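Local coordinates for protein AvrRxo1-ORF1 (PDB 4Z8T) that is a type III effector of a plant-pathogenic Xanthomonas with a polynucleotide kinase domain of the zeta-toxin type, probably a phosphotransferase, bound here to its partner AvrRxo1-ORF2, at residues S168-Q171 against L172-T176; V227-R230 against F231-D234. All blocks are in the same frame, centred on the assembly; numbering follows the deposited sequence.

Contact 1 (S168-Q171 against L172-T176); sequences SYIQ and LAKET
The last two turns of helix 163-176 hold this contact, and on its exposed flank Gln171 meets Glu175, one turn on. CG of Gln171 lies 3.4 Å from OE2 of Glu175, and NE2 of Gln171 is 3.6 Å from that same oxygen, so the carboxylate comes slightly nearer the aliphatic CG than the amide nitrogen. The two side chains run at a slant to each other, with amide and carboxylate planes 46° apart. Glu175 gets there with CG beside its own backbone N (chi1 -69°), which also lays CG 3.3 Å from O of Gln171. Its OE1 forms a salt bridge with Arg142. In the P-loop NTPase core, helix 163-176 links strand 154-157 to strand 179-185 and packs on the central sheet: Tyr169 and Leu172 both touch Leu67 of strand 66-71. Four consecutive i to i+4 backbone bonds tie the segments together; the straightest is Lys174 N to Ile170 O, with an N-H...O angle of 169°. On that flank CG of Lys174 sits 3.2 Å from O of Ile170 and 4.2 Å from CG2 of Ile170, before the lysine chain bends at chi2 and leads to Asp234. Near the C-terminal end, OG1 of Thr176 donates to O of Leu172 at 2.8 Å, while N of Thr176 reaches that carbonyl more weakly.

Contact 2 (V227-R230 against F231-D234); sequences VIDR and FIAD
Val227 starts the contact by meeting Phe231 one turn on: its CG1 is 4.1 Å from CE1 of the Phe231 ring, and the valine methyl runs alongside the ring in the same direction. CG1 of Val227 is anti to the backbone N (chi1 -180°), which puts this methyl on the side of the carbonyl carbon, where the ring stands. O of Val227 lies at the edge of the Phe231 ring, in its plane, 3.3 Å from CD1. Both residues are buried against the sheet, for Val227 and Phe231 rest on Leu182 of strand 179-185 and Phe231 also on Val180. Ile228 follows on another flank. Its CG2 packs 3.8 Å from CD1 of Ile232, and its O accepts a 2.9 Å bond from N of Ile232 nearly along the C=O axis, as well as a weak one from N of Phe231. Helix 224-233, which carries all but Asp234, leads into strand 238-245 of the P-loop NTPase sheet. Ile228 and Ile232 both touch Phe262 of strand 261-263 and His13 of the AvrRxo1-ORF2 chain, and Asp229 adds a polar part to that interface, with OD1 bonded to His13 and OD2 in a salt bridge to Lys17, both of AvrRxo1-ORF2. The backbone O of Asp229 takes N of Ala233 at 2.9 Å, with the donor tilted 29° from the carbonyl plane, and CB of Ala233 comes to 3.3 Å from the same oxygen. Arg230 folds back through bends at chi2 and chi3 to a cation-pi contact with Tyr226, while its O receives a weak bond of 3.2 Å from N of Asp234. There the backbone leaves helical angles.

Contacts 1 and 2 lie on helices 163-176 and 224-233, separated in sequence by strand 179-185 and two further helices, and their centres are 14 Å apart. They touch directly at two points. NZ of Lys174 forms a 2.9 Å salt bridge with OD2 of Asp234, joining the C-terminal ends of both helices, and CD1 of Ile170 packs 3.9 Å from CB of Arg230 further back. An acetate ion, probably from the crystallisation liquor, lies about 3 Å from the Lys174 side chain and about 6 Å from that of Asp234 (nearest atoms). Only contact 2 meets AvrRxo1-ORF2. Gly72, Gly77, Lys78 and Thr79 of the likely Walker A loop belong to neither contact.

Contact 1 (S168-Q171 against L172-T176)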
ATOM      1  N   SER A 168       9.873  22.931  19.263  1.00 21.35           N
ATOM      2  CA  SER A 168       9.903  24.369  19.469  1.00 21.85           C
ATOM      3  C   SER A 168       8.605  24.864  20.082  1.00 21.48           C
ATOM      4  O   SER A 168       8.637  25.675  21.000  1.00 22.02           O
ATOM      5  CB  SER A 168      10.216  25.118  18.167  1.00 25.78           C
ATOM      6  OG  SER A 168       9.085  25.173  17.308  1.00 33.62           O
ATOM      7  N   TYR A 169       7.464  24.365  19.608  1.00 19.97           N
ATOM      8  CA  TYR A 169       6.194  24.815  20.176  1.00 19.23           C
ATOM      9  C   TYR A 169       5.932  24.253  21.571  1.00 18.76           C
ATOM     10  O   TYR A 169       5.340  24.933  22.411  1.00 20.49           O
ATOM     11  CB  TYR A 169       5.010  24.596  19.205  1.00 19.85           C
ATOM     12  CG  TYR A 169       5.014  25.650  18.125  1.00 20.21           C
ATOM     13  CD1 TYR A 169       4.686  26.968  18.419  1.00 21.77           C
ATOM     14  CD2 TYR A 169       5.403  25.347  16.826  1.00 22.73           C
ATOM     15  CE1 TYR A 169       4.721  27.948  17.446  1.00 22.95           C
ATOM     16  CE2 TYR A 169       5.442  26.322  15.849  1.00 23.59           C
ATOM     17  CZ  TYR A 169       5.092  27.612  16.162  1.00 27.09           C
ATOM     18  OH  TYR A 169       5.137  28.580  15.192  1.00 27.92           O
ATOM     19  N   ILE A 170       6.389  23.026  21.822  1.00 19.15           N
ATOM     20  CA  ILE A 170       6.304  22.450  23.161  1.00 21.26           C
ATOM     21  C   ILE A 170       7.147  23.300  24.112  1.00 20.98           C
ATOM     22  O   ILE A 170       6.712  23.640  25.211  1.00 21.16           O
ATOM     23  CB  ILE A 170       6.762  20.971  23.187  1.00 22.34           C
ATOM     24  CG1 ILE A 170       5.690  20.075  22.552  1.00 22.56           C
ATOM     25  CG2 ILE A 170       7.037  20.516  24.611  1.00 24.63           C
ATOM     26  CD1 ILE A 170       6.112  18.613  22.367  1.00 20.36           C
ATOM     27  N   GLN A 171       8.350  23.651  23.674  1.00 20.02           N
ATOM     28  CA  GLN A 171       9.219  24.505  24.483  1.00 22.35           C
ATOM     29  C   GLN A 171       8.574  25.865  24.735  1.00 22.73           C
ATOM     30  O   GLN A 171       8.594  26.362  25.856  1.00 22.40           O
ATOM     31  CB  GLN A 171      10.576  24.670  23.814  1.00 25.76           C
ATOM     32  CG  GLN A 171      11.591  25.400  24.674  1.00 30.20           C
ATOM     33  CD  GLN A 171      12.967  25.400  24.044  1.00 39.82           C
ATOM     34  OE1 GLN A 171      13.101  25.480  22.819  1.00 43.42           O
ATOM     35  NE2 GLN A 171      14.000  25.301  24.876  1.00 44.17           N
ATOM     36  N   LEU A 172       7.979  26.460  23.704  1.00 21.13           N
ATOM     37  CA  LEU A 172       7.293  27.733  23.881  1.00 20.51           C
ATOM     38  C   LEU A 172       6.177  27.607  24.911  1.00 21.62           C
ATOM     39  O   LEU A 172       6.031  28.464  25.777  1.00 21.51           O
ATOM     40  CB  LEU A 172       6.721  28.227  22.547  1.00 21.96           C
ATOM     41  CG  LEU A 172       6.176  29.658  22.521  1.00 27.97           C
ATOM     42  CD1 LEU A 172       6.458  30.296  21.163  1.00 32.86           C
ATOM     43  CD2 LEU A 172       4.695  29.697  22.812  1.00 27.98           C
ATOM     44  N   ALA A 173       5.388  26.539  24.818  1.00 19.04           N
ATOM     45  CA  ALA A 173       4.309  26.334  25.767  1.00 19.76           C
ATOM     46  C   ALA A 173       4.844  26.177  27.196  1.00 20.31           C
ATOM     47  O   ALA A 173       4.357  26.823  28.130  1.00 21.03           O
ATOM     48  CB  ALA A 173       3.480  25.136  25.370  1.00 20.40           C
ATOM     49  N   LYS A 174       5.854  25.333  27.353  1.00 22.49           N
ATOM     50  CA  LYS A 174       6.459  25.108  28.663  1.00 22.32           C
ATOM     51  C   LYS A 174       6.994  26.400  29.274  1.00 24.35           C
ATOM     52  O   LYS A 174       6.780  26.671  30.461  1.00 26.26           O
ATOM     53  CB  LYS A 174       7.585  24.077  28.557  1.00 25.76           C
ATOM     54  CG  LYS A 174       7.108  22.646  28.278  1.00 28.79           C
ATOM     55  CD  LYS A 174       6.337  22.071  29.457  1.00 30.29           C
ATOM     56  CE  LYS A 174       6.026  20.598  29.261  1.00 30.37           C
ATOM     57  NZ  LYS A 174       5.230  20.067  30.420  1.00 32.41           N
ATOM     58  N   GLU A 175       7.674  27.201  28.463  1.00 23.19           N
ATOM     59  CA  GLU A 175       8.282  28.435  28.959  1.00 23.41           C
ATOM     60  C   GLU A 175       7.273  29.515  29.321  1.00 26.12           C
ATOM     61  O   GLU A 175       7.567  30.404  30.119  1.00 29.18           O
ATOM     62  CB  GLU A 175       9.287  28.984  27.942  1.00 27.58           C
ATOM     63  CG  GLU A 175      10.534  28.124  27.789  1.00 32.13           C
ATOM     64  CD  GLU A 175      11.471  28.641  26.711  1.00 35.20           C
ATOM     65  OE1 GLU A 175      11.101  29.602  26.006  1.00 42.19           O
ATOM     66  OE2 GLU A 175      12.579  28.086  26.562  1.00 40.00           O
ATOM     67  N   THR A 176       6.084  29.446  28.725  1.00 23.40           N
ATOM     68  CA  THR A 176       5.084  30.486  28.925  1.00 22.52           C
ATOM     69  C   THR A 176       3.905  30.017  29.755  1.00 23.37           C
ATOM     70  O   THR A 176       2.944  30.759  29.931  1.00 28.22           O
ATOM     71  CB  THR A 176       4.567  31.052  27.588  1.00 24.90           C
ATOM     72  OG1 THR A 176       3.980  29.988  26.821  1.00 22.41           O
ATOM     73  CG2 THR A 176       5.700  31.677  26.801  1.00 27.02           C
TER

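Contact 2 (V227-R230 against F231-D234)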
ATOM      1  N   VAL A 227       5.107  12.901  17.609  1.00 14.82           N
ATOM      2  CA  VAL A 227       4.241  13.843  18.299  1.00 16.07           C
ATOM      3  C   VAL A 227       3.412  13.135  19.370  1.00 17.03           C
ATOM      4  O   VAL A 227       3.309  13.606  20.492  1.00 16.04           O
ATOM      5  CB  VAL A 227       3.311  14.580  17.299  1.00 15.08           C
ATOM      6  CG1 VAL A 227       2.417  15.571  18.044  1.00 18.01           C
ATOM      7  CG2 VAL A 227       4.146  15.289  16.253  1.00 17.43           C
ATOM      8  N   ILE A 228       2.830  11.991  19.020  1.00 14.25           N
ATOM      9  CA  ILE A 228       2.001  11.254  19.944  1.00 14.15           C
ATOM     10  C   ILE A 228       2.824  10.848  21.167  1.00 15.79           C
ATOM     11  O   ILE A 228       2.343  10.951  22.295  1.00 17.02           O
ATOM     12  CB  ILE A 228       1.409  10.030  19.252  1.00 16.11           C
ATOM     13  CG1 ILE A 228       0.491  10.531  18.135  1.00 16.25           C
ATOM     14  CG2 ILE A 228       0.664   9.151  20.247  1.00 16.63           C
ATOM     15  CD1 ILE A 228      -0.139   9.438  17.292  1.00 17.28           C
ATOM     16  N   ASP A 229       4.064  10.433  20.925  1.00 17.18           N
ATOM     17  CA  ASP A 229       4.969  10.016  22.013  1.00 15.23           C
ATOM     18  C   ASP A 229       5.168  11.128  23.019  1.00 17.52           C
ATOM     19  O   ASP A 229       5.302  10.868  24.211  1.00 19.23           O
ATOM     20  CB  ASP A 229       6.350   9.607  21.467  1.00 19.04           C
ATOM     21  CG  ASP A 229       6.426   8.151  21.064  1.00 19.71           C
ATOM     22  OD1 ASP A 229       5.524   7.371  21.415  1.00 20.39           O
ATOM     23  OD2 ASP A 229       7.419   7.788  20.405  1.00 23.97           O
ATOM     24  N   ARG A 230       5.204  12.372  22.560  1.00 17.05           N
ATOM     25  CA  ARG A 230       5.371  13.471  23.504  1.00 16.17           C
ATOM     26  C   ARG A 230       4.216  13.567  24.483  1.00 18.28           C
ATOM     27  O   ARG A 230       4.424  13.894  25.657  1.00 18.85           O
ATOM     28  CB  ARG A 230       5.573  14.811  22.783  1.00 18.41           C
ATOM     29  CG  ARG A 230       6.723  14.824  21.784  1.00 18.69           C
ATOM     30  CD  ARG A 230       8.119  14.876  22.414  1.00 22.50           C
ATOM     31  NE  ARG A 230       8.492  13.664  23.152  1.00 28.72           N
ATOM     32  CZ  ARG A 230       8.837  12.497  22.601  1.00 26.98           C
ATOM     33  NH1 ARG A 230       9.175  11.474  23.382  1.00 28.57           N
ATOM     34  NH2 ARG A 230       8.843  12.325  21.284  1.00 26.54           N
ATOM     35  N   PHE A 231       2.991  13.300  24.009  1.00 16.15           N
ATOM     36  CA  PHE A 231       1.835  13.348  24.878  1.00 16.12           C
ATOM     37  C   PHE A 231       1.696  12.101  25.737  1.00 17.84           C
ATOM     38  O   PHE A 231       1.248  12.183  26.886  1.00 19.51           O
ATOM     39  CB  PHE A 231       0.552  13.602  24.077  1.00 16.84           C
ATOM     40  CG  PHE A 231       0.483  14.994  23.505  1.00 14.29           C
ATOM     41  CD1 PHE A 231       1.138  15.304  22.336  1.00 16.64           C
ATOM     42  CD2 PHE A 231      -0.223  15.997  24.163  1.00 15.78           C
ATOM     43  CE1 PHE A 231       1.081  16.587  21.813  1.00 17.25           C
ATOM     44  CE2 PHE A 231      -0.272  17.293  23.649  1.00 16.67           C
ATOM     45  CZ  PHE A 231       0.379  17.578  22.469  1.00 17.41           C
ATOM     46  N   ILE A 232       2.082  10.953  25.193  1.00 17.71           N
ATOM     47  CA  ILE A 232       2.081   9.730  25.991  1.00 17.83           C
ATOM     48  C   ILE A 232       3.067   9.887  27.144  1.00 20.28           C
ATOM     49  O   ILE A 232       2.791   9.458  28.265  1.00 22.26           O
ATOM     50  CB  ILE A 232       2.458   8.503  25.142  1.00 18.89           C
ATOM     51  CG1 ILE A 232       1.339   8.200  24.139  1.00 16.72           C
ATOM     52  CG2 ILE A 232       2.695   7.277  26.028  1.00 19.90           C
ATOM     53  CD1 ILE A 232       1.644   7.047  23.206  1.00 18.84           C
ATOM     54  N   ALA A 233       4.203  10.524  26.880  1.00 20.55           N
ATOM     55  CA  ALA A 233       5.260  10.638  27.897  1.00 21.01           C
ATOM     56  C   ALA A 233       4.942  11.658  28.983  1.00 23.54           C
ATOM     57  O   ALA A 233       5.357  11.502  30.132  1.00 25.53           O
ATOM     58  CB  ALA A 233       6.576  10.983  27.254  1.00 23.00           C
ATOM     59  N   ASP A 234       4.223  12.718  28.628  1.00 19.54           N
ATOM     60  CA  ASP A 234       4.010  13.811  29.571  1.00 22.38           C
ATOM     61  C   ASP A 234       2.548  14.231  29.619  1.00 23.56           C
ATOM     62  O   ASP A 234       2.125  15.076  28.837  1.00 24.24           O
ATOM     63  CB  ASP A 234       4.878  15.002  29.175  1.00 24.52           C
ATOM     64  CG  ASP A 234       4.725  16.174  30.120  1.00 24.95           C
ATOM     65  OD1 ASP A 234       4.202  15.989  31.244  1.00 27.89           O
ATOM     66  OD2 ASP A 234       5.138  17.286  29.742  1.00 28.62           O
TER